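Local coordinates for protein replicative DNA helicase (Mycobacterium chimaera, PDB 6RIY) that probably excises itself, in its native form, from a mycobacterial replicative DNA helicase by protein splicing, as an intein with the Hedgehog/Intein fold, at residues A[1-5]-A[120-124]; A[25-29]-A[132-136]; A[45-49]-A[60-64]. One frame throughout, in Å; residues are numbered along the deposited sequence.

How the contacts relate
Contacts 1 and 3 are partly buried neighbours, centres about 8 Å apart, and both use antiparallel backbone pairing. Segment 1-5 joins them: Ala1 O and Ala3 N probably bond Asp62 N and Val60 O, while Leu2 CD2 packs on Ala61 CB. Contact 2 is the buried one, about 20 Å centre to centre from contact 3; its strands cross, so one direct bond and one water accompany mainly leucine packing. Leu2 CD1 reaches Tyr134 and Ala136, tying contact 1 to contact 2. A charged side-chain pair across the segments occurs in contact 3, nearer the surface.

Contact 1 (A[1-5]-A[120-124]); sequences ALALY and VPVRC
Leu4 lies across Pro121 and Arg123 where the N-terminal segment 1-5 pairs with 120-124. Its CG stands anti to its own carbonyl carbon (chi1 -55°), a turn that lays the branched end over the partner segment although the bond to CB starts off to one side of it. From CB the chain leads to CG, 3.6 Å from Pro121 O; next, CD1 rests on Pro121 CB at 3.8 Å, and CD2 lies 3.5 Å from Arg123 CG, the two side chains crossing at about a right angle. The guanidinium beyond is held elsewhere, by Val20 O and Thr40 O.

Backbone bonds set this register. Leu2 N and O pair with Arg123 O and N, each bond 3.0 Å long, and Leu4 N adds a longer one of 3.2 Å to Pro121 O. At the other end Ala1 CB is wedged between Val122 CG2 and Cys124 SG, 3.4 Å from each; the methyl pair is tighter than usual. The amino group of Ala1 bonds His65 ND1. Such antiparallel pairing of the first residues with a strand from the C-terminal part is consistent with the Hedgehog/Intein fold, in which the two chain ends come together.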
ATOM      1  N   ALA A   1       0.283   5.007  -5.565  1.00 17.44           N
ATOM      2  CA  ALA A   1      -0.047   3.923  -6.491  1.00 14.15           C
ATOM      3  C   ALA A   1       0.802   2.691  -6.223  1.00  8.20           C
ATOM      4  O   ALA A   1       1.990   2.817  -5.943  1.00 10.15           O
ATOM      5  CB  ALA A   1       0.150   4.373  -7.914  1.00 12.80           C
ATOM      6  N   LEU A   2       0.174   1.515  -6.324  1.00  8.96           N
ATOM      7  CA  LEU A   2       0.821   0.222  -6.142  1.00  6.86           C
ATOM      8  C   LEU A   2       0.867  -0.543  -7.461  1.00  6.73           C
ATOM      9  O   LEU A   2       0.007  -0.386  -8.329  1.00  8.76           O
ATOM     10  CB  LEU A   2       0.108  -0.650  -5.088  1.00  6.35           C
ATOM     11  CG  LEU A   2      -0.013  -0.041  -3.676  1.00  9.19           C
ATOM     12  CD1 LEU A   2      -0.522  -1.067  -2.645  1.00  9.69           C
ATOM     13  CD2 LEU A   2       1.307   0.536  -3.212  1.00 10.46           C
ATOM     14  N   ALA A   3       1.878  -1.394  -7.589  1.00  7.02           N
ATOM     15  CA  ALA A   3       1.993  -2.247  -8.770  1.00  7.24           C
ATOM     16  C   ALA A   3       0.729  -3.074  -8.964  1.00  9.72           C
ATOM     17  O   ALA A   3       0.104  -3.519  -7.997  1.00  7.28           O
ATOM     18  CB  ALA A   3       3.201  -3.177  -8.621  1.00 10.45           C
ATOM     19  N   LEU A   4       0.357  -3.290 -10.231  1.00  8.14           N
ATOM     20  CA  LEU A   4      -0.851  -4.053 -10.542  1.00  7.29           C
ATOM     21  C   LEU A   4      -0.839  -5.442  -9.933  1.00  7.46           C
ATOM     22  O   LEU A   4      -1.908  -6.008  -9.681  1.00 10.35           O
ATOM     23  CB  LEU A   4      -1.020  -4.195 -12.048  1.00  8.19           C
ATOM     24  CG  LEU A   4      -1.041  -2.930 -12.909  1.00  8.98           C
ATOM     25  CD1 LEU A   4      -1.517  -3.290 -14.321  1.00 10.11           C
ATOM     26  CD2 LEU A   4      -1.947  -1.902 -12.273  1.00 13.27           C
ATOM     27  N   TYR A   5       0.338  -6.037  -9.764  1.00  7.89           N
ATOM     28  CA  TYR A   5       0.419  -7.407  -9.278  1.00 12.50           C
ATOM     29  C   TYR A   5       0.385  -7.491  -7.764  1.00 10.28           C
ATOM     30  O   TYR A   5       0.524  -8.598  -7.224  1.00 13.22           O
ATOM     31  CB  TYR A   5       1.676  -8.113  -9.808  1.00 11.02           C
ATOM     32  CG  TYR A   5       2.998  -7.382  -9.593  1.00 14.68           C
ATOM     33  CD1 TYR A   5       3.461  -7.091  -8.318  1.00 21.53           C
ATOM     34  CD2 TYR A   5       3.798  -7.032 -10.672  1.00 15.92           C
ATOM     35  CE1 TYR A   5       4.661  -6.441  -8.121  1.00 21.10           C
ATOM     36  CE2 TYR A   5       5.007  -6.383 -10.487  1.00 20.52           C
ATOM     37  CZ  TYR A   5       5.428  -6.087  -9.209  1.00 23.53           C
ATOM     38  OH  TYR A   5       6.629  -5.450  -9.014  1.00 25.92           O
ATOM     39  N   VAL A 120       7.118  -0.292 -13.190  1.00 14.23           N
ATOM     40  CA  VAL A 120       6.059  -1.218 -13.591  1.00 11.85           C
ATOM     41  C   VAL A 120       4.745  -0.454 -13.584  1.00 11.04           C
ATOM     42  O   VAL A 120       4.626   0.593 -12.927  1.00 10.45           O
ATOM     43  CB  VAL A 120       5.985  -2.449 -12.654  1.00 16.30           C
ATOM     44  CG1 VAL A 120       7.284  -3.238 -12.700  1.00 15.59           C
ATOM     45  CG2 VAL A 120       5.638  -2.024 -11.245  1.00 16.25           C
ATOM     46  N   PRO A 121       3.731  -0.955 -14.296  1.00 11.62           N
ATOM     47  CA  PRO A 121       2.409  -0.312 -14.258  1.00 11.22           C
ATOM     48  C   PRO A 121       1.855  -0.267 -12.839  1.00  9.83           C
ATOM     49  O   PRO A 121       2.010  -1.216 -12.068  1.00 10.26           O
ATOM     50  CB  PRO A 121       1.555  -1.210 -15.163  1.00 14.07           C
ATOM     51  CG  PRO A 121       2.555  -1.887 -16.086  1.00 18.48           C
ATOM     52  CD  PRO A 121       3.761  -2.108 -15.222  1.00 14.21           C
ATOM     53  N   VAL A 122       1.186   0.841 -12.497  1.00  9.47           N
ATOM     54  CA  VAL A 122       0.649   1.040 -11.148  1.00  9.20           C
ATOM     55  C   VAL A 122      -0.752   1.633 -11.244  1.00 15.24           C
ATOM     56  O   VAL A 122      -1.167   2.133 -12.288  1.00 13.43           O
ATOM     57  CB  VAL A 122       1.559   1.937 -10.264  1.00  7.84           C
ATOM     58  CG1 VAL A 122       2.923   1.306 -10.098  1.00  9.37           C
ATOM     59  CG2 VAL A 122       1.670   3.376 -10.820  1.00  8.55           C
ATOM     60  N   ARG A 123      -1.482   1.574 -10.126  1.00 10.31           N
ATOM     61  CA  ARG A 123      -2.808   2.175  -9.992  1.00  9.50           C
ATOM     62  C   ARG A 123      -2.993   2.710  -8.579  1.00  9.43           C
ATOM     63  O   ARG A 123      -2.451   2.148  -7.626  1.00  9.82           O
ATOM     64  CB  ARG A 123      -3.940   1.166 -10.228  1.00 16.06           C
ATOM     65  CG  ARG A 123      -4.180   0.696 -11.632  1.00 22.21           C
ATOM     66  CD  ARG A 123      -5.324  -0.331 -11.626  1.00 21.97           C
ATOM     67  NE  ARG A 123      -6.637   0.308 -11.591  1.00 22.19           N
ATOM     68  CZ  ARG A 123      -7.759  -0.297 -11.215  1.00 18.65           C
ATOM     69  NH1 ARG A 123      -7.738  -1.563 -10.810  1.00 15.37           N
ATOM     70  NH2 ARG A 123      -8.903   0.368 -11.235  1.00 17.97           N
ATOM     71  N   CYS A 124      -3.837   3.733  -8.445  1.00 12.69           N
ATOM     72  CA  CYS A 124      -4.298   4.220  -7.148  1.00 17.38           C
ATOM     73  C   CYS A 124      -5.768   3.890  -6.923  1.00 11.63           C
ATOM     74  O   CYS A 124      -6.572   3.855  -7.860  1.00 12.87           O
ATOM     75  CB  CYS A 124      -4.134   5.736  -7.006  1.00 27.18           C
ATOM     76  SG  CYS A 124      -2.467   6.338  -7.132  1.00 35.45           S
TER

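Contact 2 (A[25-29]-A[132-136]); sequences ELLGA and HLYLA
Leu133 enters the contact first, setting its CD1 3.6 Å from Ala29 CB, while the small alanine also touches the CB of the same leucine. The carbonyl of Leu133 looks back at the glycine before that alanine: Gly28 CA makes a CA-H...O contact with Leu133 O at 3.6 Å, and Asn129 ND2 bonds the same oxygen.

Tyr134 follows, and here the two CA traces come nearest, Gly28 CA lying 4.3 Å from Tyr134 CA. Its ring carbon CG sits between the backbone N and the carbonyl carbon (chi1 65°), which sends the ring alongside Leu26, both side chains pointing the same way. Leu26 CD1 approaches obliquely, 4.1 Å from Tyr134 CD2.

Leu135 supplies the direct hydrogen bond, from its N to Leu27 O at 2.9 Å. This carbonyl oxygen also receives the CA-H of Tyr134, so one hydrogen bond and one weaker CA-H...O contact converge on it. The side chain of Leu135 then spreads over the chain of Gly28, with CG 3.4 Å from Gly28 O, and runs at a slant across Leu27, where Leu135 CD1 lies 3.9 Å from Leu27 CB. A water completes the exchange by accepting from Leu27 N and donating to Leu135 O.

Strands 25-27 and 133-136 meet at 83°, too steep for regular sheet pairing. Strand 25-27 is an outer member of the sheet with 33-39, strand 133-136 pairs with 141-144, and Leu8 and Pro9 of strand 7-9 pack on both.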
ATOM      1  N   GLU A  25     -14.777  -4.285  -2.026  1.00 17.28           N
ATOM      2  CA  GLU A  25     -14.364  -4.185  -0.629  1.00 14.84           C
ATOM      3  C   GLU A  25     -12.902  -4.601  -0.485  1.00 19.91           C
ATOM      4  O   GLU A  25     -12.523  -5.710  -0.882  1.00 20.47           O
ATOM      5  CB  GLU A  25     -15.243  -5.056   0.267  1.00 15.55           C
ATOM      6  CG  GLU A  25     -16.643  -4.502   0.480  1.00 18.14           C
ATOM      7  CD  GLU A  25     -17.404  -5.245   1.553  1.00 26.88           C
ATOM      8  OE1 GLU A  25     -17.206  -6.471   1.686  1.00 26.70           O
ATOM      9  OE2 GLU A  25     -18.207  -4.601   2.263  1.00 28.61           O
ATOM     10  N   LEU A  26     -12.089  -3.712   0.080  1.00 10.99           N
ATOM     11  CA  LEU A  26     -10.769  -4.041   0.591  1.00 12.14           C
ATOM     12  C   LEU A  26     -10.863  -4.078   2.115  1.00 13.25           C
ATOM     13  O   LEU A  26     -11.965  -4.112   2.671  1.00 12.56           O
ATOM     14  CB  LEU A  26      -9.725  -3.028   0.090  1.00 10.50           C
ATOM     15  CG  LEU A  26      -9.564  -2.865  -1.428  1.00 11.39           C
ATOM     16  CD1 LEU A  26      -8.650  -1.682  -1.748  1.00 13.13           C
ATOM     17  CD2 LEU A  26      -9.047  -4.148  -2.077  1.00 12.13           C
ATOM     18  N   LEU A  27      -9.723  -4.043   2.802  1.00 10.44           N
ATOM     19  CA  LEU A  27      -9.700  -4.004   4.258  1.00 11.44           C
ATOM     20  C   LEU A  27      -9.046  -2.717   4.728  1.00 11.39           C
ATOM     21  O   LEU A  27      -7.984  -2.341   4.237  1.00 10.51           O
ATOM     22  CB  LEU A  27      -8.937  -5.194   4.834  1.00 14.75           C
ATOM     23  CG  LEU A  27      -9.458  -6.572   4.432  1.00 16.90           C
ATOM     24  CD1 LEU A  27      -8.609  -7.644   5.127  1.00 13.00           C
ATOM     25  CD2 LEU A  27     -10.934  -6.718   4.779  1.00 15.00           C
ATOM     26  N   GLY A  28      -9.668  -2.060   5.697  1.00 12.64           N
ATOM     27  CA  GLY A  28      -9.059  -0.905   6.321  1.00 14.46           C
ATOM     28  C   GLY A  28      -7.988  -1.288   7.318  1.00 13.91           C
ATOM     29  O   GLY A  28      -7.702  -2.460   7.562  1.00 14.94           O
ATOM     30  N   ALA A  29      -7.406  -0.258   7.937  1.00 17.41           N
ATOM     31  CA  ALA A  29      -6.338  -0.483   8.905  1.00 21.41           C
ATOM     32  C   ALA A  29      -6.816  -1.249  10.126  1.00 23.62           C
ATOM     33  O   ALA A  29      -5.992  -1.837  10.835  1.00 32.25           O
ATOM     34  CB  ALA A  29      -5.729   0.849   9.343  1.00 18.97           C
ATOM     35  N   HIS A 132      -8.138   6.971   5.298  1.00 11.51           N
ATOM     36  CA  HIS A 132      -7.583   6.708   3.966  1.00 14.51           C
ATOM     37  C   HIS A 132      -6.547   5.584   4.003  1.00 13.43           C
ATOM     38  O   HIS A 132      -5.486   5.682   3.383  1.00 13.10           O
ATOM     39  CB  HIS A 132      -6.939   7.958   3.346  1.00 15.07           C
ATOM     40  CG  HIS A 132      -7.846   9.144   3.232  1.00 22.01           C
ATOM     41  ND1 HIS A 132      -9.161   9.133   3.644  1.00 29.35           N
ATOM     42  CD2 HIS A 132      -7.616  10.388   2.750  1.00 29.40           C
ATOM     43  CE1 HIS A 132      -9.699  10.320   3.426  1.00 29.00           C
ATOM     44  NE2 HIS A 132      -8.783  11.100   2.884  1.00 30.66           N
ATOM     45  N   LEU A 133      -6.845   4.506   4.732  1.00  9.32           N
ATOM     46  CA  LEU A 133      -5.912   3.393   4.845  1.00 13.16           C
ATOM     47  C   LEU A 133      -6.520   2.104   4.311  1.00  8.88           C
ATOM     48  O   LEU A 133      -7.721   1.865   4.454  1.00 10.30           O
ATOM     49  CB  LEU A 133      -5.493   3.177   6.308  1.00 10.18           C
ATOM     50  CG  LEU A 133      -4.603   4.266   6.886  1.00 11.57           C
ATOM     51  CD1 LEU A 133      -4.423   4.043   8.383  1.00 12.50           C
ATOM     52  CD2 LEU A 133      -3.255   4.284   6.182  1.00 19.14           C
ATOM     53  N   TYR A 134      -5.672   1.250   3.736  1.00  9.54           N
ATOM     54  CA  TYR A 134      -6.087  -0.096   3.369  1.00  9.78           C
ATOM     55  C   TYR A 134      -4.882  -1.014   3.517  1.00  7.41           C
ATOM     56  O   TYR A 134      -3.741  -0.555   3.576  1.00  9.45           O
ATOM     57  CB  TYR A 134      -6.691  -0.171   1.949  1.00  8.23           C
ATOM     58  CG  TYR A 134      -5.766   0.146   0.779  1.00  9.07           C
ATOM     59  CD1 TYR A 134      -5.554   1.458   0.379  1.00  9.62           C
ATOM     60  CD2 TYR A 134      -5.118  -0.868   0.063  1.00  7.68           C
ATOM     61  CE1 TYR A 134      -4.726   1.761  -0.680  1.00 12.40           C
ATOM     62  CE2 TYR A 134      -4.285  -0.571  -1.002  1.00  9.96           C
ATOM     63  CZ  TYR A 134      -4.096   0.749  -1.371  1.00 11.08           C
ATOM     64  OH  TYR A 134      -3.279   1.079  -2.432  1.00 15.15           O
ATOM     65  N   LEU A 135      -5.143  -2.322   3.589  1.00  8.97           N
ATOM     66  CA  LEU A 135      -4.065  -3.294   3.774  1.00  8.67           C
ATOM     67  C   LEU A 135      -3.555  -3.794   2.430  1.00  6.51           C
ATOM     68  O   LEU A 135      -4.340  -4.016   1.507  1.00  9.08           O
ATOM     69  CB  LEU A 135      -4.541  -4.487   4.599  1.00  7.70           C
ATOM     70  CG  LEU A 135      -5.185  -4.133   5.938  1.00  8.13           C
ATOM     71  CD1 LEU A 135      -5.518  -5.407   6.720  1.00  9.92           C
ATOM     72  CD2 LEU A 135      -4.218  -3.235   6.719  1.00 10.93           C
ATOM     73  N   ALA A 136      -2.240  -4.004   2.331  1.00  5.91           N
ATOM     74  CA  ALA A 136      -1.652  -4.409   1.057  1.00  6.27           C
ATOM     75  C   ALA A 136      -0.535  -5.418   1.262  1.00  6.92           C
ATOM     76  O   ALA A 136       0.173  -5.389   2.272  1.00  7.72           O
ATOM     77  CB  ALA A 136      -1.092  -3.207   0.293  1.00  7.21           C
TER
HETATM   78  O   HOH W   1      -7.108  -4.489   1.577  1.00 10.09           O

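Contact 3 (A[45-49]-A[60-64]); sequences GRPCY and VADAA
Tyr49 and Ala63 fit together at the open end of the beta hairpin formed by strands 48-53 and 58-62, in the sheet of this Hedgehog/Intein fold that continues from strand 48-53 to strand 107-117. The methyl of Ala63 is the bump, and the corner between the Tyr49 ring and Pro47 is the hollow that takes it: Ala63 CB comes obliquely to the ring, 3.6 Å from Tyr49 CE1, and more loosely to Pro47 CB at 4.4 Å, while Ala63 CA lies close to Tyr49 CD1. On the far side of the paired backbones Cys48 CB rests against Val60 CG1 at 4.0 Å, and Val122 packs on the cysteine.

The backbone holds these surfaces in step. Tyr49 N bonds Ala61 O almost straight, at 2.7 Å with 175° at the hydrogen, and Ala61 N returns a bond to Tyr49 O. Ala63 N adds a more bent bond to Pro47 O, extending the pairing beyond the strand's last residue.

Arg46 is folded back on itself, bent at chi2 (-68°) and chi3 (-61°), so its guanidinium lies with Pro47 CD over one face. Asp62 OD2 meets the edge of that group in its plane, but the salt bridge is long, 3.9 Å from Arg46 NH2, and Asp62 OD1 is engaged by Ala1 N. A water closes the gap: it accepts from Arg46 NH2 at 2.7 Å, donates to Asp62 OD2 at 2.6 Å, and accepts from Ala64 N.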
ATOM      1  N   GLY A  45       4.906   4.169 -16.651  1.00 16.44           N
ATOM      2  CA  GLY A  45       6.115   4.967 -16.662  1.00 18.06           C
ATOM      3  C   GLY A  45       6.458   5.665 -15.366  1.00 17.96           C
ATOM      4  O   GLY A  45       7.408   6.454 -15.343  1.00 19.70           O
ATOM      5  N   ARG A  46       5.724   5.403 -14.290  1.00 17.20           N
ATOM      6  CA  ARG A  46       6.011   6.074 -13.027  1.00 20.64           C
ATOM      7  C   ARG A  46       7.297   5.523 -12.404  1.00 16.76           C
ATOM      8  O   ARG A  46       7.564   4.320 -12.485  1.00 17.41           O
ATOM      9  CB  ARG A  46       4.837   5.901 -12.058  1.00 20.44           C
ATOM     10  CG  ARG A  46       3.510   6.475 -12.569  1.00 21.45           C
ATOM     11  CD  ARG A  46       3.546   7.989 -12.660  1.00 33.74           C
ATOM     12  NE  ARG A  46       3.782   8.614 -11.363  1.00 41.28           N
ATOM     13  CZ  ARG A  46       4.196   9.868 -11.200  1.00 45.45           C
ATOM     14  NH1 ARG A  46       4.420  10.638 -12.257  1.00 44.37           N
ATOM     15  NH2 ARG A  46       4.382  10.353  -9.979  1.00 48.00           N
ATOM     16  N   PRO A  47       8.111   6.369 -11.778  1.00 21.15           N
ATOM     17  CA  PRO A  47       9.259   5.855 -11.024  1.00 18.85           C
ATOM     18  C   PRO A  47       8.760   5.028  -9.854  1.00 19.50           C
ATOM     19  O   PRO A  47       7.848   5.441  -9.138  1.00 17.87           O
ATOM     20  CB  PRO A  47       9.981   7.124 -10.559  1.00 21.23           C
ATOM     21  CG  PRO A  47       9.394   8.236 -11.366  1.00 31.01           C
ATOM     22  CD  PRO A  47       7.995   7.830 -11.671  1.00 22.95           C
ATOM     23  N   CYS A  48       9.340   3.840  -9.679  1.00 11.93           N
ATOM     24  CA  CYS A  48       8.853   2.887  -8.698  1.00 11.02           C
ATOM     25  C   CYS A  48       9.919   2.519  -7.681  1.00 13.91           C
ATOM     26  O   CYS A  48      11.113   2.478  -7.988  1.00 14.06           O
ATOM     27  CB  CYS A  48       8.376   1.601  -9.358  1.00 12.73           C
ATOM     28  SG  CYS A  48       6.851   1.837 -10.283  1.00 13.50           S
ATOM     29  N   TYR A  49       9.454   2.177  -6.485  1.00  9.69           N
ATOM     30  CA  TYR A  49      10.302   1.712  -5.402  1.00 12.99           C
ATOM     31  C   TYR A  49       9.844   0.345  -4.920  1.00 11.01           C
ATOM     32  O   TYR A  49       8.645   0.080  -4.825  1.00 10.03           O
ATOM     33  CB  TYR A  49      10.265   2.691  -4.224  1.00 17.08           C
ATOM     34  CG  TYR A  49      11.190   3.859  -4.398  1.00 16.79           C
ATOM     35  CD1 TYR A  49      10.957   4.814  -5.377  1.00 16.44           C
ATOM     36  CD2 TYR A  49      12.305   4.004  -3.591  1.00 12.64           C
ATOM     37  CE1 TYR A  49      11.822   5.882  -5.544  1.00 21.87           C
ATOM     38  CE2 TYR A  49      13.167   5.070  -3.744  1.00 20.81           C
ATOM     39  CZ  TYR A  49      12.922   6.004  -4.722  1.00 24.99           C
ATOM     40  OH  TYR A  49      13.779   7.067  -4.878  1.00 32.21           O
ATOM     41  N   VAL A  60       5.874  -3.161  -4.415  1.00  8.59           N
ATOM     42  CA  VAL A  60       6.404  -2.194  -5.365  1.00  8.23           C
ATOM     43  C   VAL A  60       5.380  -1.082  -5.523  1.00  7.83           C
ATOM     44  O   VAL A  60       4.194  -1.339  -5.783  1.00 10.12           O
ATOM     45  CB  VAL A  60       6.732  -2.864  -6.705  1.00 11.49           C
ATOM     46  CG1 VAL A  60       7.089  -1.833  -7.751  1.00 10.18           C
ATOM     47  CG2 VAL A  60       7.872  -3.859  -6.495  1.00 12.66           C
ATOM     48  N   ALA A  61       5.826   0.150  -5.315  1.00  7.68           N
ATOM     49  CA  ALA A  61       4.925   1.286  -5.288  1.00  9.31           C
ATOM     50  C   ALA A  61       5.605   2.450  -5.977  1.00 10.61           C
ATOM     51  O   ALA A  61       6.835   2.504  -6.081  1.00 11.28           O
ATOM     52  CB  ALA A  61       4.540   1.673  -3.855  1.00 14.31           C
ATOM     53  N   ASP A  62       4.802   3.404  -6.441  1.00 10.82           N
ATOM     54  CA  ASP A  62       5.454   4.539  -7.061  1.00 12.76           C
ATOM     55  C   ASP A  62       6.141   5.388  -5.993  1.00  9.91           C
ATOM     56  O   ASP A  62       5.916   5.235  -4.781  1.00 12.36           O
ATOM     57  CB  ASP A  62       4.470   5.347  -7.914  1.00 19.45           C
ATOM     58  CG  ASP A  62       3.618   6.277  -7.111  1.00 30.47           C
ATOM     59  OD1 ASP A  62       3.240   5.927  -5.976  1.00 31.98           O
ATOM     60  OD2 ASP A  62       3.309   7.368  -7.632  1.00 40.89           O
ATOM     61  N   ALA A  63       7.052   6.239  -6.457  1.00 13.55           N
ATOM     62  CA  ALA A  63       7.920   6.961  -5.533  1.00 12.65           C
ATOM     63  C   ALA A  63       7.134   7.819  -4.554  1.00 13.00           C
ATOM     64  O   ALA A  63       7.587   8.034  -3.420  1.00 15.41           O
ATOM     65  CB  ALA A  63       8.902   7.830  -6.321  1.00 12.88           C
ATOM     66  N   ALA A  64       5.962   8.307  -4.956  1.00 14.32           N
ATOM     67  CA  ALA A  64       5.211   9.224  -4.110  1.00 17.37           C
ATOM     68  C   ALA A  64       4.136   8.548  -3.269  1.00 18.73           C
ATOM     69  O   ALA A  64       3.436   9.245  -2.528  1.00 20.91           O
ATOM     70  CB  ALA A  64       4.571  10.320  -4.955  1.00 20.47           C
TER
HETATM   71  O   HOH W   2       5.359   8.937  -7.954  1.00 33.25           O